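Local coordinates for adenine phosphoribosyltransferase, putative (Trypanosoma brucei brucei, PDB 5VN4), which probably catalyses the purine-salvage reaction in which adenine and 5-phospho-alpha-D-ribose 1-diphosphate give AMP and diphosphate, at residues F69-Y74 with V100-P105; A165-V170 with A175-V180; V104-I109 with V151-V156. One frame throughout, in Å; residues are numbered along the deposited sequence. Where two conformers were deposited one is given.

Interaction 1 of 3, residues F69-Y74 with V100-P105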
loop_
_atom_site.group_PDB
_atom_site.type_symbol
_atom_site.label_atom_id
_atom_site.label_comp_id
_atom_site.label_asym_id
_atom_site.label_seq_id
_atom_site.Cartn_x
_atom_site.Cartn_y
_atom_site.Cartn_z
ATOM N N PHE A 69 -17.690 4.524 1.160
ATOM C CA PHE A 69 -18.469 3.882 0.105
ATOM C C PHE A 69 -18.360 2.365 0.185
ATOM O O PHE A 69 -19.375 1.655 0.206
ATOM C CB PHE A 69 -18.026 4.367 -1.277
ATOM C CG PHE A 69 -18.800 3.721 -2.388
ATOM C CD1 PHE A 69 -20.002 4.267 -2.813
ATOM C CD2 PHE A 69 -18.371 2.533 -2.960
ATOM C CE1 PHE A 69 -20.754 3.656 -3.804
ATOM C CE2 PHE A 69 -19.119 1.915 -3.947
ATOM C CZ PHE A 69 -20.310 2.483 -4.375
ATOM N N PHE A 70 -17.129 1.847 0.229
ATOM C CA PHE A 70 -16.958 0.397 0.177
ATOM C C PHE A 70 -17.307 -0.290 1.494
ATOM O O PHE A 70 -17.852 -1.399 1.479
ATOM C CB PHE A 70 -15.558 0.042 -0.320
ATOM C CG PHE A 70 -15.379 0.252 -1.793
ATOM C CD1 PHE A 70 -16.020 -0.584 -2.696
ATOM C CD2 PHE A 70 -14.586 1.281 -2.277
ATOM C CE1 PHE A 70 -15.871 -0.416 -4.052
ATOM C CE2 PHE A 70 -14.437 1.463 -3.639
ATOM C CZ PHE A 70 -15.076 0.608 -4.529
ATOM N N VAL A 71 -17.028 0.344 2.633
ATOM C CA VAL A 71 -17.456 -0.231 3.904
ATOM C C VAL A 71 -18.973 -0.354 3.945
ATOM O O VAL A 71 -19.516 -1.417 4.269
ATOM C CB VAL A 71 -16.903 0.584 5.086
ATOM C CG1 VAL A 71 -17.559 0.127 6.390
ATOM C CG2 VAL A 71 -15.391 0.430 5.162
ATOM N N ASP A 72 -19.682 0.721 3.581
ATOM C CA ASP A 72 -21.142 0.672 3.587
ATOM C C ASP A 72 -21.665 -0.364 2.605
ATOM O O ASP A 72 -22.626 -1.082 2.904
ATOM C CB ASP A 72 -21.736 2.046 3.273
ATOM C CG ASP A 72 -23.228 1.981 2.954
ATOM O OD1 ASP A 72 -23.591 1.773 1.774
ATOM O OD2 ASP A 72 -24.040 2.120 3.895
ATOM N N ARG A 73 -21.048 -0.450 1.424
ATOM C CA ARG A 73 -21.505 -1.381 0.400
ATOM C C ARG A 73 -21.409 -2.818 0.890
ATOM O O ARG A 73 -22.356 -3.602 0.753
ATOM C CB ARG A 73 -20.668 -1.185 -0.864
ATOM C CG ARG A 73 -21.043 -2.095 -2.009
ATOM C CD ARG A 73 -20.346 -1.623 -3.276
ATOM N NE ARG A 73 -20.652 -2.501 -4.399
ATOM C CZ ARG A 73 -21.757 -2.414 -5.132
ATOM N NH1 ARG A 73 -22.659 -1.472 -4.876
ATOM N NH2 ARG A 73 -21.951 -3.265 -6.131
ATOM N N TYR A 74 -20.263 -3.180 1.468
ATOM C CA TYR A 74 -20.058 -4.563 1.870
ATOM C C TYR A 74 -20.692 -4.884 3.217
ATOM O O TYR A 74 -20.996 -6.052 3.472
ATOM C CB TYR A 74 -18.568 -4.913 1.823
ATOM C CG TYR A 74 -17.966 -4.675 0.448
ATOM C CD1 TYR A 74 -18.682 -4.983 -0.710
ATOM C CD2 TYR A 74 -16.697 -4.124 0.303
ATOM C CE1 TYR A 74 -18.146 -4.756 -1.969
ATOM C CE2 TYR A 74 -16.152 -3.889 -0.949
ATOM C CZ TYR A 74 -16.878 -4.210 -2.085
ATOM O OH TYR A 74 -16.331 -3.978 -3.328
ATOM N N VAL A 100 -10.258 -2.987 7.783
ATOM C CA VAL A 100 -10.273 -2.813 9.229
ATOM C C VAL A 100 -11.682 -2.504 9.725
ATOM O O VAL A 100 -12.097 -3.005 10.776
ATOM C CB VAL A 100 -9.215 -1.789 9.689
ATOM C CG1 VAL A 100 -9.587 -0.378 9.267
ATOM C CG2 VAL A 100 -9.008 -1.879 11.195
ATOM N N GLU A 101 -12.449 -1.708 8.976
ATOM C CA GLU A 101 -13.805 -1.392 9.417
ATOM C C GLU A 101 -14.748 -2.572 9.247
ATOM O O GLU A 101 -15.712 -2.708 10.008
ATOM C CB GLU A 101 -14.358 -0.191 8.652
ATOM C CG GLU A 101 -13.495 1.048 8.716
ATOM C CD GLU A 101 -13.295 1.553 10.124
ATOM O OE1 GLU A 101 -14.148 1.286 11.001
ATOM O OE2 GLU A 101 -12.272 2.228 10.350
ATOM N N LEU A 102 -14.513 -3.411 8.241
ATOM C CA LEU A 102 -15.304 -4.619 8.064
ATOM C C LEU A 102 -14.845 -5.750 8.968
ATOM O O LEU A 102 -15.530 -6.774 9.044
ATOM C CB LEU A 102 -15.229 -5.074 6.607
ATOM C CG LEU A 102 -15.848 -4.138 5.567
ATOM C CD1 LEU A 102 -15.554 -4.666 4.176
ATOM C CD2 LEU A 102 -17.352 -4.013 5.786
ATOM N N ASN A 103 -13.705 -5.586 9.639
ATOM C CA ASN A 103 -13.132 -6.623 10.493
ATOM C C ASN A 103 -12.849 -7.901 9.708
ATOM O O ASN A 103 -13.218 -9.005 10.121
ATOM C CB ASN A 103 -14.003 -6.899 11.720
ATOM C CG ASN A 103 -13.286 -7.736 12.750
ATOM O OD1 ASN A 103 -12.098 -7.541 13.005
ATOM N ND2 ASN A 103 -13.995 -8.694 13.331
ATOM N N VAL A 104 -12.192 -7.743 8.563
ATOM C CA VAL A 104 -11.811 -8.892 7.743
ATOM C C VAL A 104 -10.327 -8.790 7.421
ATOM O O VAL A 104 -9.744 -7.690 7.424
ATOM C CB VAL A 104 -12.654 -8.988 6.447
ATOM C CG1 VAL A 104 -14.135 -9.202 6.771
ATOM C CG2 VAL A 104 -12.436 -7.757 5.563
ATOM N N PRO A 105 -9.690 -9.926 7.130
ATOM C CA PRO A 105 -8.303 -9.899 6.654
ATOM C C PRO A 105 -8.150 -9.080 5.383
ATOM O O PRO A 105 -9.008 -9.100 4.493
ATOM C CB PRO A 105 -8.003 -11.373 6.374
ATOM C CG PRO A 105 -8.937 -12.125 7.261
ATOM C CD PRO A 105 -10.188 -11.301 7.309
#

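Interaction 2 of 3, residues A165-V170 with A175-V180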
loop_
_atom_site.group_PDB
_atom_site.type_symbol
_atom_site.label_atom_id
_atom_site.label_comp_id
_atom_site.label_asym_id
_atom_site.label_seq_id
_atom_site.Cartn_x
_atom_site.Cartn_y
_atom_site.Cartn_z
ATOM N N ALA A 165 -4.959 -11.594 -13.313
ATOM C CA ALA A 165 -4.015 -12.304 -12.460
ATOM C C ALA A 165 -4.619 -12.579 -11.085
ATOM O O ALA A 165 -4.455 -13.673 -10.530
ATOM C CB ALA A 165 -2.722 -11.499 -12.343
ATOM N N GLY A 166 -5.340 -11.604 -10.528
ATOM C CA GLY A 166 -6.015 -11.833 -9.262
ATOM C C GLY A 166 -7.104 -12.880 -9.368
ATOM O O GLY A 166 -7.239 -13.731 -8.484
ATOM N N VAL A 167 -7.877 -12.850 -10.462
ATOM C CA VAL A 167 -8.911 -13.863 -10.678
ATOM C C VAL A 167 -8.299 -15.255 -10.733
ATOM O O VAL A 167 -8.839 -16.206 -10.160
ATOM C CB VAL A 167 -9.727 -13.542 -11.949
ATOM C CG1 VAL A 167 -10.686 -14.687 -12.292
ATOM C CG2 VAL A 167 -10.500 -12.239 -11.781
ATOM N N GLN A 168 -7.155 -15.396 -11.409
ATOM C CA GLN A 168 -6.476 -16.692 -11.465
ATOM C C GLN A 168 -6.108 -17.186 -10.072
ATOM O O GLN A 168 -6.258 -18.377 -9.768
ATOM C CB GLN A 168 -5.237 -16.596 -12.356
ATOM C CG GLN A 168 -5.591 -16.387 -13.817
ATOM C CD GLN A 168 -4.419 -15.974 -14.687
ATOM O OE1 GLN A 168 -3.374 -15.563 -14.188
ATOM N NE2 GLN A 168 -4.599 -16.069 -16.010
ATOM N N LEU A 169 -5.648 -16.286 -9.198
ATOM C CA LEU A 169 -5.261 -16.681 -7.847
ATOM C C LEU A 169 -6.478 -17.023 -6.991
ATOM O O LEU A 169 -6.430 -17.965 -6.188
ATOM C CB LEU A 169 -4.428 -15.570 -7.209
ATOM C CG LEU A 169 -3.084 -15.296 -7.884
ATOM C CD1 LEU A 169 -2.456 -14.024 -7.316
ATOM C CD2 LEU A 169 -2.129 -16.484 -7.735
ATOM N N VAL A 170 -7.575 -16.274 -7.142
ATOM C CA VAL A 170 -8.812 -16.618 -6.443
ATOM C C VAL A 170 -9.303 -17.985 -6.901
ATOM O O VAL A 170 -9.680 -18.839 -6.086
ATOM C CB VAL A 170 -9.869 -15.520 -6.673
ATOM C CG1 VAL A 170 -11.224 -15.953 -6.131
ATOM C CG2 VAL A 170 -9.422 -14.209 -6.045
ATOM N N ALA A 175 -12.292 -20.111 -4.303
ATOM C CA ALA A 175 -13.078 -19.180 -3.512
ATOM C C ALA A 175 -14.136 -18.492 -4.372
ATOM O O ALA A 175 -14.074 -18.487 -5.606
ATOM C CB ALA A 175 -12.170 -18.115 -2.903
ATOM N N THR A 176 -15.118 -17.899 -3.700
ATOM C CA THR A 176 -16.141 -17.112 -4.378
ATOM C C THR A 176 -15.636 -15.686 -4.549
ATOM O O THR A 176 -15.238 -15.040 -3.572
ATOM C CB THR A 176 -17.440 -17.128 -3.575
ATOM O OG1 THR A 176 -17.967 -18.461 -3.563
ATOM C CG2 THR A 176 -18.466 -16.185 -4.193
ATOM N N LEU A 177 -15.631 -15.203 -5.789
ATOM C CA LEU A 177 -15.261 -13.823 -6.078
ATOM C C LEU A 177 -16.544 -13.000 -6.086
ATOM O O LEU A 177 -17.396 -13.168 -6.966
ATOM C CB LEU A 177 -14.516 -13.731 -7.408
ATOM C CG LEU A 177 -14.091 -12.323 -7.842
ATOM C CD1 LEU A 177 -13.253 -11.626 -6.767
ATOM C CD2 LEU A 177 -13.340 -12.362 -9.163
ATOM N N VAL A 178 -16.694 -12.134 -5.084
ATOM C CA VAL A 178 -17.925 -11.366 -4.937
ATOM C C VAL A 178 -17.932 -10.155 -5.859
ATOM O O VAL A 178 -18.937 -9.869 -6.519
ATOM C CB VAL A 178 -18.107 -10.971 -3.461
ATOM C CG1 VAL A 178 -19.345 -10.101 -3.278
ATOM C CG2 VAL A 178 -18.188 -12.214 -2.590
ATOM N N GLU A 179 -16.826 -9.420 -5.913
ATOM C CA GLU A 179 -16.797 -8.158 -6.627
ATOM C C GLU A 179 -15.349 -7.790 -6.872
ATOM O O GLU A 179 -14.449 -8.194 -6.125
ATOM C CB GLU A 179 -17.475 -7.068 -5.786
ATOM C CG GLU A 179 -17.632 -5.731 -6.447
ATOM C CD GLU A 179 -18.713 -4.909 -5.787
ATOM O OE1 GLU A 179 -19.903 -5.238 -5.974
ATOM O OE2 GLU A 179 -18.375 -3.937 -5.087
ATOM N N VAL A 180 -15.150 -7.009 -7.928
ATOM C CA VAL A 180 -13.892 -6.358 -8.251
ATOM C C VAL A 180 -14.096 -4.866 -8.020
ATOM O O VAL A 180 -15.080 -4.295 -8.505
ATOM C CB VAL A 180 -13.538 -6.649 -9.720
ATOM C CG1 VAL A 180 -12.565 -5.631 -10.277
ATOM C CG2 VAL A 180 -13.013 -8.081 -9.862
#

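Interaction 3 of 3, residues V104-I109 with V151-V156. With HSX (5-O-phosphono-alpha-D-ribofuranose), chain D; ADE (adenine), chain C.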
loop_
_atom_site.group_PDB
_atom_site.type_symbol
_atom_site.label_atom_id
_atom_site.label_comp_id
_atom_site.label_asym_id
_atom_site.label_seq_id
_atom_site.Cartn_x
_atom_site.Cartn_y
_atom_site.Cartn_z
ATOM N N VAL A 104 -12.192 -7.743 8.563
ATOM C CA VAL A 104 -11.811 -8.892 7.743
ATOM C C VAL A 104 -10.327 -8.790 7.421
ATOM O O VAL A 104 -9.744 -7.690 7.424
ATOM C CB VAL A 104 -12.654 -8.988 6.447
ATOM C CG1 VAL A 104 -14.135 -9.202 6.771
ATOM C CG2 VAL A 104 -12.436 -7.757 5.563
ATOM N N PRO A 105 -9.690 -9.926 7.130
ATOM C CA PRO A 105 -8.303 -9.899 6.654
ATOM C C PRO A 105 -8.150 -9.080 5.383
ATOM O O PRO A 105 -9.008 -9.100 4.493
ATOM C CB PRO A 105 -8.003 -11.373 6.374
ATOM C CG PRO A 105 -8.937 -12.125 7.261
ATOM C CD PRO A 105 -10.188 -11.301 7.309
ATOM N N PHE A 106 -7.029 -8.371 5.301
ATOM C CA PHE A 106 -6.537 -7.830 4.044
ATOM C C PHE A 106 -5.383 -8.708 3.579
ATOM O O PHE A 106 -4.379 -8.850 4.285
ATOM C CB PHE A 106 -6.087 -6.376 4.161
ATOM C CG PHE A 106 -5.588 -5.837 2.863
ATOM C CD1 PHE A 106 -6.466 -5.619 1.813
ATOM C CD2 PHE A 106 -4.241 -5.615 2.661
ATOM C CE1 PHE A 106 -6.011 -5.148 0.594
ATOM C CE2 PHE A 106 -3.780 -5.141 1.450
ATOM C CZ PHE A 106 -4.665 -4.911 0.414
ATOM N N VAL A 107 -5.541 -9.314 2.407
ATOM C CA VAL A 107 -4.603 -10.292 1.864
ATOM C C VAL A 107 -3.817 -9.636 0.733
ATOM O O VAL A 107 -4.400 -8.984 -0.143
ATOM C CB VAL A 107 -5.361 -11.532 1.357
ATOM C CG1 VAL A 107 -4.427 -12.500 0.647
ATOM C CG2 VAL A 107 -6.087 -12.217 2.507
ATOM N N LEU A 108 -2.498 -9.818 0.741
ATOM C CA LEU A 108 -1.620 -9.175 -0.229
ATOM C C LEU A 108 -1.496 -10.008 -1.497
ATOM O O LEU A 108 -1.175 -11.197 -1.439
ATOM C CB LEU A 108 -0.224 -8.973 0.363
ATOM C CG LEU A 108 -0.128 -8.370 1.759
ATOM C CD1 LEU A 108 1.326 -8.116 2.101
ATOM C CD2 LEU A 108 -0.947 -7.101 1.843
ATOM N N ILE A 109 -1.717 -9.378 -2.644
ATOM C CA ILE A 109 -1.336 -9.955 -3.928
ATOM C C ILE A 109 -0.083 -9.219 -4.374
ATOM O O ILE A 109 -0.102 -7.989 -4.527
ATOM C CB ILE A 109 -2.457 -9.826 -4.968
ATOM C CG1 ILE A 109 -3.707 -10.561 -4.492
ATOM C CG2 ILE A 109 -1.980 -10.348 -6.330
ATOM C CD1 ILE A 109 -4.856 -10.486 -5.451
ATOM N N VAL A 151 -13.232 -9.961 -2.203
ATOM C CA VAL A 151 -13.242 -8.798 -3.083
ATOM C C VAL A 151 -11.805 -8.540 -3.504
ATOM O O VAL A 151 -10.907 -8.543 -2.658
ATOM C CB VAL A 151 -13.815 -7.565 -2.356
ATOM C CG1 VAL A 151 -13.559 -6.276 -3.148
ATOM C CG2 VAL A 151 -15.291 -7.755 -2.083
ATOM N N LEU A 152 -11.587 -8.331 -4.804
ATOM C CA LEU A 152 -10.303 -7.869 -5.328
ATOM C C LEU A 152 -10.341 -6.350 -5.441
ATOM O O LEU A 152 -11.318 -5.797 -5.955
ATOM C CB LEU A 152 -10.066 -8.455 -6.721
ATOM C CG LEU A 152 -9.705 -9.936 -6.775
ATOM C CD1 LEU A 152 -9.847 -10.450 -8.204
ATOM C CD2 LEU A 152 -8.309 -10.163 -6.247
ATOM N N ILE A 153 -9.291 -5.669 -4.964
ATOM C CA ILE A 153 -9.253 -4.210 -5.007
ATOM C C ILE A 153 -7.931 -3.709 -5.584
ATOM O O ILE A 153 -6.856 -4.244 -5.285
ATOM C CB ILE A 153 -9.574 -3.567 -3.635
ATOM C CG1 ILE A 153 -9.777 -2.053 -3.770
ATOM C CG2 ILE A 153 -8.493 -3.886 -2.596
ATOM C CD1 ILE A 153 -10.456 -1.419 -2.568
ATOM N N ASP A 154 -8.027 -2.682 -6.429
ATOM C CA ASP A 154 -6.878 -1.978 -6.983
ATOM C C ASP A 154 -7.270 -0.514 -7.134
ATOM O O ASP A 154 -8.421 -0.142 -6.897
ATOM C CB ASP A 154 -6.473 -2.593 -8.323
ATOM C CG ASP A 154 -4.989 -2.490 -8.594
ATOM O OD1 ASP A 154 -4.287 -1.771 -7.842
ATOM O OD2 ASP A 154 -4.531 -3.158 -9.550
ATOM N N ASP A 155 -6.316 0.328 -7.547
ATOM C CA ASP A 155 -6.702 1.710 -7.830
ATOM C C ASP A 155 -7.336 1.851 -9.215
ATOM O O ASP A 155 -8.485 2.291 -9.340
ATOM C CB ASP A 155 -5.566 2.715 -7.565
ATOM C CG ASP A 155 -4.417 2.623 -8.553
ATOM O OD1 ASP A 155 -4.092 1.507 -9.021
ATOM O OD2 ASP A 155 -3.808 3.691 -8.823
ATOM N N VAL A 156 -6.617 1.451 -10.263
ATOM C CA VAL A 156 -7.050 1.629 -11.647
ATOM C C VAL A 156 -7.336 0.264 -12.251
ATOM O O VAL A 156 -6.565 -0.681 -12.060
ATOM C CB VAL A 156 -5.961 2.349 -12.468
ATOM C CG1 VAL A 156 -6.378 2.468 -13.941
ATOM C CG2 VAL A 156 -5.666 3.722 -11.880
HETATM C C1 HSX D . -1.211 -0.274 -12.533
HETATM O O4 HSX D . -1.744 -1.147 -13.544
HETATM C C2 HSX D . -2.397 -0.024 -11.619
HETATM O O2 HSX D . -1.987 0.372 -10.304
HETATM C C3 HSX D . -3.126 -1.350 -11.653
HETATM O O3 HSX D . -2.481 -2.318 -10.803
HETATM C C4 HSX D . -2.937 -1.791 -13.096
HETATM C C5 HSX D . -4.118 -1.417 -13.993
HETATM O O5 HSX D . -3.816 -1.692 -15.364
HETATM P "P'" HSX D . -4.435 -2.985 -16.123
HETATM O O1X HSX D . -3.717 -4.227 -15.628
HETATM O O2X HSX D . -5.910 -2.999 -15.830
HETATM O O3X HSX D . -4.137 -2.674 -17.576
HETATM O O1 HSX D . -0.162 -0.946 -11.822
HETATM N N9 ADE C . -2.428 1.856 -14.473
HETATM C C8 ADE C . -2.766 1.403 -15.711
HETATM N N7 ADE C . -3.144 2.353 -16.537
HETATM C C5 ADE C . -3.051 3.507 -15.784
HETATM C C6 ADE C . -3.317 4.866 -16.084
HETATM N N6 ADE C . -3.754 5.300 -17.283
HETATM N N1 ADE C . -3.116 5.767 -15.102
HETATM C C2 ADE C . -2.686 5.332 -13.909
HETATM N N3 ADE C . -2.398 4.093 -13.513
HETATM C C4 ADE C . -2.610 3.218 -14.508
#

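Interaction 1 of 3, residues F69-Y74 with V100-P105
E101 OE2 takes a salt bridge from R67 of the second subunit and is paired more weakly, at long range, with R67 of its own chain, while E101 CB packs on V71. The glutamate chain is bent at chi2 (-60°), and the acid turns away from residues 69-74 even though CB faces them. E101 CB sits against the fork of V71, 3.7 Å from V71 CG2 and 3.9 Å from V71 CG1. The two valine methyls therefore bracket a single methylene.

L102, the next residue, is a fork of its own. One methyl, L102 CD1, lies 3.8 Å from Y74 CB and meets the tyrosine ring at its edge, near the ring plane, 4.1 Å from Y74 CD2. The other, L102 CD2, rests 3.7 Å from the carbonyl oxygen V71 O and 4.2 Å from V71 CG1. One leucine thus spans successive turns of helix 60-75. Y74 offers mainly its CB and ring edge here, because the ring leads away and sends OH to E179.

Directly after L102 the helix 95-102 ends in a Schellman motif. N103, with positive phi, is the C-prime residue, V104 N reaches back to A99 O, and N103 N makes a weak 3.2 Å bond to V100 O. The end of this helix also faces the partner molecule, with R64 of the second subunit bonded to both V100 O and N103 OD1.

Between residues 69-74 and 100-105 the contact is apolar packing, carried by V71, Y74, E101 CB and L102. Polar bonds lie at its borders: K75 NZ, just past Y74, to E101 O; Y74 OH and R73 NE to the buried E179 OE2; and the E101 carboxylate at the subunit interface.

Interaction 2 of 3, residues A165-V170 with A175-V180
Between residues 165-170 and 175-180 the CA atoms of V170 and A175 are nearest, 5.8 Å apart, and a weak bond from A175 N to V170 O (3.4 Å, 157° at the hydrogen) spans the turn between them. Beside it V170 does most of the packing. Its CG1, placed opposite the backbone N by a chi1 of 172°, reaches A175 CB at 4.0 Å and L177 CB at 4.2 Å, and also lies 3.8 Å from A175 O, so one methyl meets the backbone and side chain of A175 and the base of L177. One helical turn earlier, V167 CG2 touches L177 CD2 at 3.9 Å, the two side chains crossing at about a right angle. L177 is in this way held at its base by V170 and at one methyl by V167.

This is the second half of a beta-alpha-beta crossover: strand 149-153, helix 161-172 and strand 176-182 follow in order, and the two strands lie parallel as sheet neighbours. V170 and L177 both also pack on V150 of strand 149-153, L177 further on L152, while V167 extends to F198 and Y203 in the loops beyond.

Interaction 3 of 3, residues V104-I109 with V151-V156
I109 stretches toward L152 with chi1 at -61° and chi2 at 180°, and L152, its chi1 at -74°, swings its own branch in to meet it. The result is a methyl-to-methyl touch, I109 CD1 to L152 CD2 at 3.6 Å, with the side chains crossing at about a right angle. On the other side of the sheet F106 and I153 make the matching contact: I153 CG2 comes to the ring edge, near its plane, 4.2 Å from F106 CE1.

Both pairs reach past strand 83-87, which lies between strands 106-109 and 149-153 and is hydrogen-bonded to each. Helix 161-172 covers the I109-L152 side through L169 and M163, and helix 95-102 covers the F106-I153 side through A99 and I98.

Past I153 the chain turns from core to active site. D154 OD2 takes a short 2.5 Å hydrogen bond from O3 of the ribose 5-phosphate, and D155 OD1 one of 2.7 Å from O2, so the two acids grip neighbouring hydroxyls of one sugar. A weak bond runs from D155 N to D154 OD1 (2.9 Å). D155 OD2 is held by R90, which also bonds adenine. V156 lays its methyls against the base, CG2 3.7 Å from adenine N3.

This acidic pair is that of the PRPP-binding loop of type I phosphoribosyltransferases. R90 probably helps to orient the D155 carboxylate for its hydroxyl, and the weak bond from D155 N may steady that of D154. Apolar packing flanks the hydrogen-bonded strand on both faces, and the acids that hold the ribose follow I153.

Interactions 2 and 3 are buried and share the sheet, where strands 149-153 and 176-182 are neighbours; E179 O probably bonds L152 N, and L169 CD1 packs on I109 CG2. Interaction 1 is only partly buried, and it runs into interaction 3 directly, since V104 and P105 lead from helix 95-102 to strand 106-109. Interactions 1 and 3 both reach the second subunit. E179 belongs to segment 175-180 and so links interactions 1 and 2. All three pack through apolar groups, yet their polar chemistry differs with place: an intersubunit salt bridge from E101 at 69-74/100-105, one weak backbone bond at 165-170/175-180, and sugar-binding carboxylates at the end of 151-156.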